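Side-chain contacts in hypothetical protein, IPT/TIG domain protein (Bacteroides ovatus, PDB 4HW6), which is of unknown molecular function but, joining an IPT/TIG domain to a six-bladed beta-propeller, may bind carbohydrate as an auxiliary nutrient-binding protein: residues A[141-146]-A[275-280]; A[156-159]-A[163-166]; A[280-285]-A[340-345]; A[286-291]-A[355-360]. One frame throughout, in Å; residues are numbered along the deposited sequence.

Interaction 1. Residues A[141-146]-A[275-280]; sequences IWRMMF and NFHIVW
Arg143, which reaches across toward His277, has its NH1 held by two acceptors: Trp142 O, 2.8 Å from NH1, and Asn338 OD1 on strand 337-344. The bend at its second torsion (chi2 -71°) turns the chain so that NH1 also sits above the centre of the Trp142 indole. CD lies over one face of the His277 imidazole, 4.2 Å from its centroid, with the guanidinium plane steeply inclined to the ring at 75°. No direct hydrogen bond links the two segments; water does the joining. One water accepts from Arg143 NE and also bonds His277 ND1, 2.9 Å away, while a second accepts from Arg143 NH2 at 2.9 Å and donates to Phe276 O. Beside the guanidinium, Asn275 ND2 approaches the edge of Trp142 at CZ2 (3.9 Å), while Asn275 OD1 is taken by Lys231. A leucine in place of Arg143 would probably cost the two waters their arginine N-H donors and leave Trp142 O and Asn338 OD1 without this side-chain partner. Trp142 and Arg143 both face Val158 in a classic beta bulge. Strands 143-146 and 276-280 are the innermost of blades three apart, so the contact spans the central channel of the six-bladed beta-propeller.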
# COMPACT_ATOMS: atom_id res chain seq x y z
N ILE A 141 8.85 10.02 6.83
CA ILE A 141 8.57 8.95 5.88
C ILE A 141 8.03 9.60 4.59
O ILE A 141 6.82 9.67 4.36
CB ILE A 141 7.59 7.91 6.47
CG1 ILE A 141 7.98 7.49 7.90
CG2 ILE A 141 7.58 6.66 5.58
CD1 ILE A 141 6.84 6.82 8.66
N TRP A 142 8.93 10.09 3.75
CA TRP A 142 8.58 11.09 2.76
C TRP A 142 8.06 10.48 1.45
O TRP A 142 7.01 10.88 0.95
CB TRP A 142 9.79 12.01 2.52
CG TRP A 142 9.56 13.05 1.47
CD1 TRP A 142 10.19 13.12 0.27
CD2 TRP A 142 8.64 14.13 1.52
NE1 TRP A 142 9.70 14.19 -0.45
CE2 TRP A 142 8.74 14.82 0.29
CE3 TRP A 142 7.74 14.59 2.48
CZ2 TRP A 142 7.99 15.95 0.01
CZ3 TRP A 142 6.98 15.72 2.19
CH2 TRP A 142 7.10 16.37 0.96
N ARG A 143 8.81 9.55 0.87
CA ARG A 143 8.39 8.81 -0.32
C ARG A 143 8.89 7.38 -0.22
O ARG A 143 10.08 7.15 0.05
CB ARG A 143 8.98 9.41 -1.61
CG ARG A 143 8.60 10.84 -1.91
CD ARG A 143 7.14 10.96 -2.33
NE ARG A 143 6.79 12.36 -2.65
CZ ARG A 143 6.17 13.23 -1.85
NH1 ARG A 143 5.82 12.91 -0.62
NH2 ARG A 143 5.88 14.44 -2.31
N MSE A 144 7.99 6.42 -0.45
CA MSE A 144 8.29 4.98 -0.38
C MSE A 144 8.37 4.33 -1.74
O MSE A 144 7.70 4.75 -2.70
CB MSE A 144 7.14 4.23 0.32
CG MSE A 144 6.99 4.46 1.73
SE MSE A 144 5.33 3.56 2.29
CE MSE A 144 5.69 3.83 4.17
N MSE A 145 9.17 3.26 -1.81
CA MSE A 145 9.23 2.43 -3.02
C MSE A 145 9.74 1.03 -2.70
O MSE A 145 10.77 0.85 -2.05
CB MSE A 145 10.16 3.14 -4.00
CG MSE A 145 10.45 2.45 -5.26
SE MSE A 145 9.09 2.69 -6.60
CE MSE A 145 8.17 4.28 -6.00
N PHE A 146 9.02 0.01 -3.17
CA PHE A 146 9.54 -1.35 -3.14
C PHE A 146 10.62 -1.50 -4.23
O PHE A 146 10.48 -0.96 -5.34
CB PHE A 146 8.42 -2.38 -3.40
CG PHE A 146 7.65 -2.78 -2.17
CD1 PHE A 146 8.20 -3.67 -1.27
CD2 PHE A 146 6.35 -2.34 -1.95
CE1 PHE A 146 7.51 -4.06 -0.13
CE2 PHE A 146 5.65 -2.74 -0.82
CZ PHE A 146 6.23 -3.60 0.08
N ASN A 275 6.50 21.82 -5.16
CA ASN A 275 6.84 20.42 -5.17
C ASN A 275 5.87 19.72 -6.12
O ASN A 275 4.66 20.00 -6.12
CB ASN A 275 6.66 19.81 -3.77
CG ASN A 275 7.82 20.08 -2.84
OD1 ASN A 275 8.76 20.80 -3.18
ND2 ASN A 275 7.76 19.50 -1.65
N PHE A 276 6.40 18.77 -6.90
CA PHE A 276 5.57 17.92 -7.74
C PHE A 276 6.01 16.49 -7.51
O PHE A 276 7.15 16.23 -7.16
CB PHE A 276 5.73 18.29 -9.23
CG PHE A 276 5.37 19.71 -9.53
CD1 PHE A 276 4.04 20.09 -9.63
CD2 PHE A 276 6.35 20.69 -9.66
CE1 PHE A 276 3.70 21.41 -9.84
CE2 PHE A 276 6.01 22.00 -9.90
CZ PHE A 276 4.68 22.37 -10.00
N HIS A 277 5.10 15.57 -7.76
CA HIS A 277 5.41 14.14 -7.75
C HIS A 277 4.76 13.55 -8.97
O HIS A 277 3.54 13.62 -9.13
CB HIS A 277 4.88 13.47 -6.50
CG HIS A 277 5.28 12.04 -6.38
ND1 HIS A 277 6.60 11.65 -6.24
CD2 HIS A 277 4.55 10.90 -6.41
CE1 HIS A 277 6.65 10.33 -6.18
NE2 HIS A 277 5.42 9.85 -6.29
N ILE A 278 5.58 12.94 -9.81
CA ILE A 278 5.12 12.34 -11.06
C ILE A 278 5.08 10.83 -10.90
O ILE A 278 6.00 10.24 -10.35
CB ILE A 278 6.04 12.75 -12.22
CG1 ILE A 278 5.98 14.27 -12.44
CG2 ILE A 278 5.60 12.06 -13.54
CD1 ILE A 278 7.03 14.81 -13.40
N VAL A 279 3.98 10.21 -11.34
CA VAL A 279 3.83 8.77 -11.28
C VAL A 279 3.29 8.26 -12.62
O VAL A 279 2.19 8.64 -13.05
CB VAL A 279 2.85 8.30 -10.15
CG1 VAL A 279 2.93 6.79 -10.02
CG2 VAL A 279 3.12 8.99 -8.81
N TRP A 280 4.06 7.39 -13.28
CA TRP A 280 3.64 6.77 -14.53
C TRP A 280 2.52 5.75 -14.29
O TRP A 280 2.58 4.93 -13.36
CB TRP A 280 4.82 6.11 -15.27
CG TRP A 280 5.70 7.10 -15.92
CD1 TRP A 280 6.89 7.57 -15.46
CD2 TRP A 280 5.38 7.86 -17.08
NE1 TRP A 280 7.39 8.53 -16.32
CE2 TRP A 280 6.46 8.75 -17.30
CE3 TRP A 280 4.30 7.86 -17.96
CZ2 TRP A 280 6.48 9.63 -18.38
CZ3 TRP A 280 4.31 8.76 -19.01
CH2 TRP A 280 5.40 9.62 -19.22
O HOH W 1 8.45 13.56 -5.02
O HOH W 2 7.20 15.95 -4.35

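Interaction 2. Residues A[156-159]-A[163-166]; sequences YWVG and AFRH
Trp157 and Arg165 form the hydrogen-bonded pair of this antiparallel ladder: Trp157 N gives to Arg165 O at 3.0 Å, and Arg165 N returns a bond of 2.9 Å to Trp157 O. That same Trp157 O lies over one face of the Phe164 ring. Nearer the turn, a water bridges the strands, accepting from Trp157 NE1 at 3.1 Å in the plane of the indole and donating to Ala163 O. With CG of Trp157 set between its backbone N and carbonyl carbon (chi1 72°), the indole lies against Arg165, whose CB is 3.8 Å from the centroid of the six-membered ring. The guanidinium turns away to backbone acceptors: NE to Asp175 O, NH2 to Leu128 O and Val174 O. On the other face of the sheet, Tyr156 and His166 make an offset stack, planes 15° apart, and His166 NE2 is bonded to Asp154 OD1. Phe164 meets Val158 CG1 with CE2, 3.4 Å away. Outward-facing backbone groups are taken up by the flanking strands, Tyr156 pairing with Met145 and His166 with Asp175. This is the beta hairpin of second and third strands within a propeller blade.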
# COMPACT_ATOMS: atom_id res chain seq x y z
N TYR A 156 11.85 0.73 0.67
CA TYR A 156 12.74 1.83 1.00
C TYR A 156 11.95 3.11 1.12
O TYR A 156 10.92 3.28 0.47
CB TYR A 156 13.79 2.02 -0.10
CG TYR A 156 14.72 0.85 -0.27
CD1 TYR A 156 15.90 0.75 0.46
CD2 TYR A 156 14.42 -0.16 -1.18
CE1 TYR A 156 16.76 -0.32 0.30
CE2 TYR A 156 15.28 -1.25 -1.33
CZ TYR A 156 16.45 -1.31 -0.60
OH TYR A 156 17.30 -2.37 -0.73
N TRP A 157 12.46 4.04 1.91
CA TRP A 157 11.93 5.39 1.86
C TRP A 157 12.98 6.44 2.06
O TRP A 157 13.92 6.23 2.80
CB TRP A 157 10.73 5.63 2.78
CG TRP A 157 10.96 5.68 4.26
CD1 TRP A 157 11.47 6.72 4.98
CD2 TRP A 157 10.59 4.68 5.20
NE1 TRP A 157 11.45 6.42 6.33
CE2 TRP A 157 10.92 5.17 6.49
CE3 TRP A 157 10.04 3.42 5.09
CZ2 TRP A 157 10.69 4.45 7.64
CZ3 TRP A 157 9.81 2.69 6.26
CH2 TRP A 157 10.15 3.21 7.51
N VAL A 158 12.82 7.54 1.31
CA VAL A 158 13.61 8.74 1.53
C VAL A 158 12.98 9.53 2.66
O VAL A 158 11.76 9.45 2.89
CB VAL A 158 13.71 9.64 0.29
CG1 VAL A 158 14.59 8.98 -0.78
CG2 VAL A 158 12.32 9.95 -0.28
N GLY A 159 13.81 10.34 3.31
CA GLY A 159 13.41 11.15 4.44
C GLY A 159 13.73 12.62 4.35
O GLY A 159 13.81 13.28 5.37
N ALA A 163 16.64 10.51 7.95
CA ALA A 163 17.21 9.25 7.49
C ALA A 163 16.41 8.61 6.37
O ALA A 163 15.18 8.64 6.34
CB ALA A 163 17.34 8.25 8.64
N PHE A 164 17.18 7.99 5.48
CA PHE A 164 16.73 7.07 4.45
C PHE A 164 16.63 5.69 5.10
O PHE A 164 17.58 5.23 5.73
CB PHE A 164 17.81 7.07 3.38
CG PHE A 164 17.41 6.45 2.08
CD1 PHE A 164 17.11 5.11 1.98
CD2 PHE A 164 17.39 7.22 0.94
CE1 PHE A 164 16.77 4.56 0.75
CE2 PHE A 164 17.05 6.67 -0.29
CZ PHE A 164 16.75 5.34 -0.37
N ARG A 165 15.49 5.04 4.98
CA ARG A 165 15.29 3.76 5.68
C ARG A 165 15.04 2.60 4.72
O ARG A 165 14.58 2.79 3.58
CB ARG A 165 14.13 3.85 6.68
CG ARG A 165 14.22 5.00 7.68
CD ARG A 165 15.46 4.93 8.55
NE ARG A 165 15.52 3.72 9.38
CZ ARG A 165 15.34 3.68 10.71
NH1 ARG A 165 15.05 4.77 11.41
NH2 ARG A 165 15.43 2.52 11.34
N HIS A 166 15.35 1.41 5.21
CA HIS A 166 15.19 0.16 4.44
C HIS A 166 14.50 -0.88 5.32
O HIS A 166 15.07 -1.34 6.31
CB HIS A 166 16.55 -0.34 4.01
CG HIS A 166 16.55 -1.73 3.45
ND1 HIS A 166 17.65 -2.55 3.54
CD2 HIS A 166 15.60 -2.44 2.80
CE1 HIS A 166 17.38 -3.71 2.96
NE2 HIS A 166 16.13 -3.67 2.51
O HOH W 3 12.73 8.47 8.30

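Interaction 3. Residues A[280-285]-A[340-345]; sequences WHPTGD and GIFVKN. With EDO (1,2-ethanediol), chain F.
Three groups of one turn land on the same face of Phe342: the CA of His281, the edge of its imidazole and the CD of Pro282. The turn, type I from His281 to Gly284, connects the innermost and second strands of one beta-propeller blade, and Phe342 stands on the innermost strand of the next, so the contact bridges neighbouring blades. His281 CA is 4.0 Å from the Phe342 centroid, over the face but offset toward the rim, and Pro282 CD also sits off-centre, 3.7 Å from Phe342 CG. The imidazole makes a T-shaped (edge-to-face) pair, planes 71° apart, with His281 CD2 coming within 3.6 Å of Phe342 CE1. Trp280 O approaches the same ring obliquely.

The imidazole's pose is fixed from several directions. With CG anti to the backbone N (chi1 -169°), ND1 swings back over its own turn, where Thr283 N donates to it from 29° out of the ring plane and Thr283 OG1 shares a further hydrogen bond of 2.9 Å. NE2 is bonded to Asp353 OD1. Thr283 OG1 in turn accepts from Asp285 N, 3.1 Å away, closing an ST turn, and Asp285 OD1 is in a salt bridge with Arg304. Pro282 CD covers one face of the imidazole; over the opposite face lies an ethanediol, probably from the crystallisation liquor, with C2 3.5 Å from His281 CE1. The ethanediol O2 donates to Asp285 OD2 across 2.7 Å.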
# COMPACT_ATOMS: atom_id res chain seq x y z
N TRP A 280 4.06 7.39 -13.28
CA TRP A 280 3.64 6.77 -14.53
C TRP A 280 2.52 5.75 -14.29
O TRP A 280 2.58 4.93 -13.36
CB TRP A 280 4.82 6.11 -15.27
CG TRP A 280 5.70 7.10 -15.92
CD1 TRP A 280 6.89 7.57 -15.46
CD2 TRP A 280 5.38 7.86 -17.08
NE1 TRP A 280 7.39 8.53 -16.32
CE2 TRP A 280 6.46 8.75 -17.30
CE3 TRP A 280 4.30 7.86 -17.96
CZ2 TRP A 280 6.48 9.63 -18.38
CZ3 TRP A 280 4.31 8.76 -19.01
CH2 TRP A 280 5.40 9.62 -19.22
N HIS A 281 1.49 5.79 -15.14
CA HIS A 281 0.54 4.70 -15.19
C HIS A 281 1.30 3.44 -15.57
O HIS A 281 2.26 3.51 -16.32
CB HIS A 281 -0.54 4.96 -16.23
CG HIS A 281 -1.70 4.01 -16.15
ND1 HIS A 281 -1.77 2.86 -16.92
CD2 HIS A 281 -2.83 4.04 -15.41
CE1 HIS A 281 -2.91 2.23 -16.64
NE2 HIS A 281 -3.56 2.93 -15.73
N PRO A 282 0.88 2.27 -15.04
CA PRO A 282 1.65 1.07 -15.33
C PRO A 282 1.79 0.76 -16.82
O PRO A 282 2.79 0.17 -17.23
CB PRO A 282 0.87 -0.03 -14.60
CG PRO A 282 0.31 0.69 -13.42
CD PRO A 282 -0.07 2.05 -13.93
N THR A 283 0.82 1.15 -17.64
CA THR A 283 0.93 0.97 -19.10
C THR A 283 2.01 1.84 -19.76
O THR A 283 2.47 1.54 -20.87
CB THR A 283 -0.38 1.33 -19.82
OG1 THR A 283 -0.70 2.71 -19.57
CG2 THR A 283 -1.53 0.45 -19.34
N GLY A 284 2.38 2.94 -19.11
CA GLY A 284 3.27 3.95 -19.70
C GLY A 284 2.59 4.90 -20.67
O GLY A 284 3.26 5.72 -21.29
N ASP A 285 1.26 4.82 -20.80
CA ASP A 285 0.54 5.66 -21.74
C ASP A 285 0.48 7.12 -21.30
O ASP A 285 0.29 8.02 -22.13
CB ASP A 285 -0.88 5.13 -21.98
CG ASP A 285 -0.92 3.81 -22.72
OD1 ASP A 285 0.12 3.39 -23.25
OD2 ASP A 285 -2.00 3.19 -22.77
N GLY A 340 1.32 9.19 -4.52
CA GLY A 340 0.30 8.27 -4.98
C GLY A 340 0.83 7.07 -5.72
O GLY A 340 1.92 7.11 -6.27
N ILE A 341 0.01 6.02 -5.78
CA ILE A 341 0.35 4.79 -6.47
C ILE A 341 -0.85 4.22 -7.19
O ILE A 341 -1.99 4.43 -6.79
CB ILE A 341 0.88 3.72 -5.50
CG1 ILE A 341 -0.14 3.47 -4.36
CG2 ILE A 341 2.24 4.14 -4.95
CD1 ILE A 341 0.18 2.24 -3.54
N PHE A 342 -0.58 3.46 -8.25
CA PHE A 342 -1.61 2.76 -8.97
C PHE A 342 -1.83 1.36 -8.41
O PHE A 342 -0.87 0.62 -8.19
CB PHE A 342 -1.24 2.69 -10.43
CG PHE A 342 -1.32 4.03 -11.13
CD1 PHE A 342 -2.54 4.49 -11.60
CD2 PHE A 342 -0.20 4.81 -11.32
CE1 PHE A 342 -2.64 5.72 -12.24
CE2 PHE A 342 -0.30 6.03 -11.95
CZ PHE A 342 -1.52 6.48 -12.45
N VAL A 343 -3.08 1.00 -8.20
CA VAL A 343 -3.43 -0.30 -7.65
C VAL A 343 -4.54 -0.91 -8.49
O VAL A 343 -5.57 -0.28 -8.76
CB VAL A 343 -3.86 -0.16 -6.17
CG1 VAL A 343 -4.28 -1.51 -5.62
CG2 VAL A 343 -2.73 0.43 -5.33
N LYS A 344 -4.34 -2.15 -8.92
CA LYS A 344 -5.31 -2.85 -9.77
C LYS A 344 -6.65 -3.01 -9.05
O LYS A 344 -6.70 -3.38 -7.88
CB LYS A 344 -4.77 -4.21 -10.20
CG LYS A 344 -5.28 -4.70 -11.55
CD LYS A 344 -4.36 -5.76 -12.14
CE LYS A 344 -4.34 -5.72 -13.66
NZ LYS A 344 -3.57 -6.87 -14.22
N ASN A 345 -7.73 -2.68 -9.75
CA ASN A 345 -9.08 -2.89 -9.24
C ASN A 345 -9.73 -3.97 -10.10
O ASN A 345 -9.97 -3.79 -11.30
CB ASN A 345 -9.88 -1.59 -9.28
CG ASN A 345 -11.26 -1.72 -8.67
OD1 ASN A 345 -11.80 -2.83 -8.56
ND2 ASN A 345 -11.84 -0.61 -8.30
C1 EDO F . -5.58 3.78 -19.23
O1 EDO F . -5.80 5.14 -19.65
C2 EDO F . -4.21 3.30 -19.70
O2 EDO F . -4.04 3.55 -21.10

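Interaction 4. Residues A[286-291]-A[355-360]; sequences WAYIIY and YDFYFC. With EDO (1,2-ethanediol), chain F.
Strands 286-291 and 355-360 face each other without backbone bonding, Tyr288 CA and Phe357 CA being 9.3 Å apart, so the join is made wholly by side chains. Tyr288 turns its ring edge onto Phe357: CD2 stands above the centre of the phenyl, with centroids 4.7 Å apart and planes at 58°. Phe357 is carried toward the other strand with CG anti to its backbone N (chi1 -171°), and its rim is met in plane by the methyl CD1 of Ile290, 3.8 Å from Phe357 CZ. Trp286 covers a face of Tyr288, its CZ3 over the ring centre, 3.3 Å from the plane. The indole NE1 points instead to the bound ethanediol, donating to O1 at 2.8 Å in a nearly straight bond (163°). Phe342 and Val279, from the innermost strands of the two blades, also touch Phe357. With an alanine in place of Phe357, the Tyr288 edge is likely to lose its aromatic face and the Ile290 methyl its neighbour, opening a gap between the strands. All three residues that touch across the contact are buried: the second strands of adjacent blades pack through the apolar interface typical of a beta-propeller.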
# COMPACT_ATOMS: atom_id res chain seq x y z
N TRP A 286 0.59 7.34 -19.99
CA TRP A 286 0.46 8.65 -19.40
C TRP A 286 0.92 8.60 -17.95
O TRP A 286 1.12 7.53 -17.41
CB TRP A 286 -0.97 9.16 -19.49
CG TRP A 286 -2.04 8.25 -18.95
CD1 TRP A 286 -2.78 7.36 -19.66
CD2 TRP A 286 -2.51 8.17 -17.59
NE1 TRP A 286 -3.68 6.72 -18.84
CE2 TRP A 286 -3.56 7.21 -17.57
CE3 TRP A 286 -2.20 8.85 -16.42
CZ2 TRP A 286 -4.27 6.89 -16.41
CZ3 TRP A 286 -2.93 8.52 -15.23
CH2 TRP A 286 -3.94 7.54 -15.26
N ALA A 287 1.13 9.78 -17.37
CA ALA A 287 1.51 9.92 -15.96
C ALA A 287 0.58 10.90 -15.28
O ALA A 287 0.08 11.81 -15.91
CB ALA A 287 2.94 10.41 -15.82
N TYR A 288 0.39 10.76 -13.98
CA TYR A 288 -0.11 11.85 -13.16
C TYR A 288 1.02 12.73 -12.68
O TYR A 288 2.11 12.26 -12.33
CB TYR A 288 -0.89 11.34 -11.96
CG TYR A 288 -2.30 10.85 -12.25
CD1 TYR A 288 -3.16 11.55 -13.08
CD2 TYR A 288 -2.77 9.69 -11.67
CE1 TYR A 288 -4.46 11.08 -13.34
CE2 TYR A 288 -4.05 9.21 -11.91
CZ TYR A 288 -4.89 9.90 -12.74
OH TYR A 288 -6.15 9.44 -13.01
N ILE A 289 0.74 14.02 -12.64
CA ILE A 289 1.55 15.01 -11.99
C ILE A 289 0.77 15.54 -10.79
O ILE A 289 -0.25 16.26 -10.94
CB ILE A 289 1.88 16.20 -12.91
CG1 ILE A 289 2.37 15.74 -14.29
CG2 ILE A 289 2.91 17.11 -12.23
CD1 ILE A 289 2.35 16.86 -15.32
N ILE A 290 1.22 15.15 -9.60
CA ILE A 290 0.63 15.62 -8.36
C ILE A 290 1.24 16.97 -8.00
O ILE A 290 2.46 17.07 -7.85
CB ILE A 290 0.82 14.64 -7.22
CG1 ILE A 290 0.30 13.23 -7.61
CG2 ILE A 290 0.08 15.15 -5.98
CD1 ILE A 290 0.56 12.17 -6.56
N TYR A 291 0.40 18.01 -7.94
CA TYR A 291 0.84 19.35 -7.56
C TYR A 291 0.75 19.38 -6.04
O TYR A 291 -0.28 19.73 -5.46
CB TYR A 291 -0.04 20.44 -8.17
CG TYR A 291 0.17 20.78 -9.63
CD1 TYR A 291 0.48 19.82 -10.59
CD2 TYR A 291 0.03 22.10 -10.05
CE1 TYR A 291 0.67 20.16 -11.92
CE2 TYR A 291 0.20 22.46 -11.39
CZ TYR A 291 0.50 21.48 -12.33
OH TYR A 291 0.68 21.85 -13.66
N TYR A 355 -6.82 0.32 -13.23
CA TYR A 355 -6.20 0.80 -11.97
C TYR A 355 -6.94 1.96 -11.33
O TYR A 355 -7.42 2.85 -12.02
CB TYR A 355 -4.75 1.25 -12.21
CG TYR A 355 -3.85 0.12 -12.62
CD1 TYR A 355 -3.76 -0.26 -13.94
CD2 TYR A 355 -3.13 -0.59 -11.67
CE1 TYR A 355 -2.97 -1.32 -14.33
CE2 TYR A 355 -2.34 -1.67 -12.04
CZ TYR A 355 -2.25 -2.01 -13.37
OH TYR A 355 -1.49 -3.08 -13.80
N ASP A 356 -7.00 1.93 -10.00
CA ASP A 356 -7.30 3.11 -9.22
C ASP A 356 -5.97 3.75 -8.78
O ASP A 356 -4.95 3.08 -8.71
CB ASP A 356 -8.13 2.75 -7.99
CG ASP A 356 -9.61 2.65 -8.27
OD1 ASP A 356 -10.14 3.36 -9.14
OD2 ASP A 356 -10.29 1.86 -7.56
N PHE A 357 -6.01 5.04 -8.47
CA PHE A 357 -4.85 5.79 -8.01
C PHE A 357 -5.09 6.19 -6.54
O PHE A 357 -5.91 7.07 -6.25
CB PHE A 357 -4.64 7.02 -8.90
CG PHE A 357 -3.34 7.75 -8.65
CD1 PHE A 357 -2.11 7.14 -8.96
CD2 PHE A 357 -3.33 9.05 -8.15
CE1 PHE A 357 -0.91 7.81 -8.76
CE2 PHE A 357 -2.13 9.72 -7.96
CZ PHE A 357 -0.93 9.10 -8.27
N TYR A 358 -4.37 5.53 -5.63
CA TYR A 358 -4.46 5.84 -4.19
C TYR A 358 -3.39 6.81 -3.82
O TYR A 358 -2.22 6.62 -4.16
CB TYR A 358 -4.29 4.57 -3.34
CG TYR A 358 -5.46 3.64 -3.40
CD1 TYR A 358 -5.72 2.84 -4.53
CD2 TYR A 358 -6.30 3.51 -2.31
CE1 TYR A 358 -6.81 1.99 -4.56
CE2 TYR A 358 -7.41 2.69 -2.34
CZ TYR A 358 -7.65 1.93 -3.45
OH TYR A 358 -8.73 1.13 -3.40
N PHE A 359 -3.76 7.87 -3.12
CA PHE A 359 -2.80 8.86 -2.71
C PHE A 359 -3.03 9.38 -1.31
O PHE A 359 -4.15 9.38 -0.78
CB PHE A 359 -2.73 10.03 -3.71
CG PHE A 359 -4.00 10.84 -3.83
CD1 PHE A 359 -5.06 10.43 -4.62
CD2 PHE A 359 -4.13 12.05 -3.15
CE1 PHE A 359 -6.22 11.18 -4.71
CE2 PHE A 359 -5.28 12.81 -3.25
CZ PHE A 359 -6.33 12.38 -4.03
N CYS A 360 -1.92 9.83 -0.71
CA CYS A 360 -1.98 10.46 0.60
C CYS A 360 -2.26 11.96 0.44
O CYS A 360 -1.56 12.64 -0.29
CB CYS A 360 -0.67 10.25 1.33
SG CYS A 360 -0.51 8.53 1.84
C1 EDO F . -5.58 3.78 -19.23
O1 EDO F . -5.80 5.14 -19.65
C2 EDO F . -4.21 3.30 -19.70
O2 EDO F . -4.04 3.55 -21.10

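In the fold
Interactions 1, 3 and 4 join different propeller blades, whereas interaction 2 lies within one and relies on backbone pairing. Its strand 154-158 is bonded to strand 143-146 of interaction 1, so the two share a sheet. Interaction 1, spanning the channel, is polar and watery. Interactions 3 and 4, whose centres are about 8 Å apart, fasten the same two neighbouring blades at two neighbouring places: a partly exposed turn, including solvent-facing Pro282, against an innermost strand, then fully buried aromatics between second strands. One ethanediol touches both. Strand 276-280 ties interaction 1 to this interface, its backbone pairing with strand 286-291. Interaction 2, largely buried, stands apart from 3 and 4.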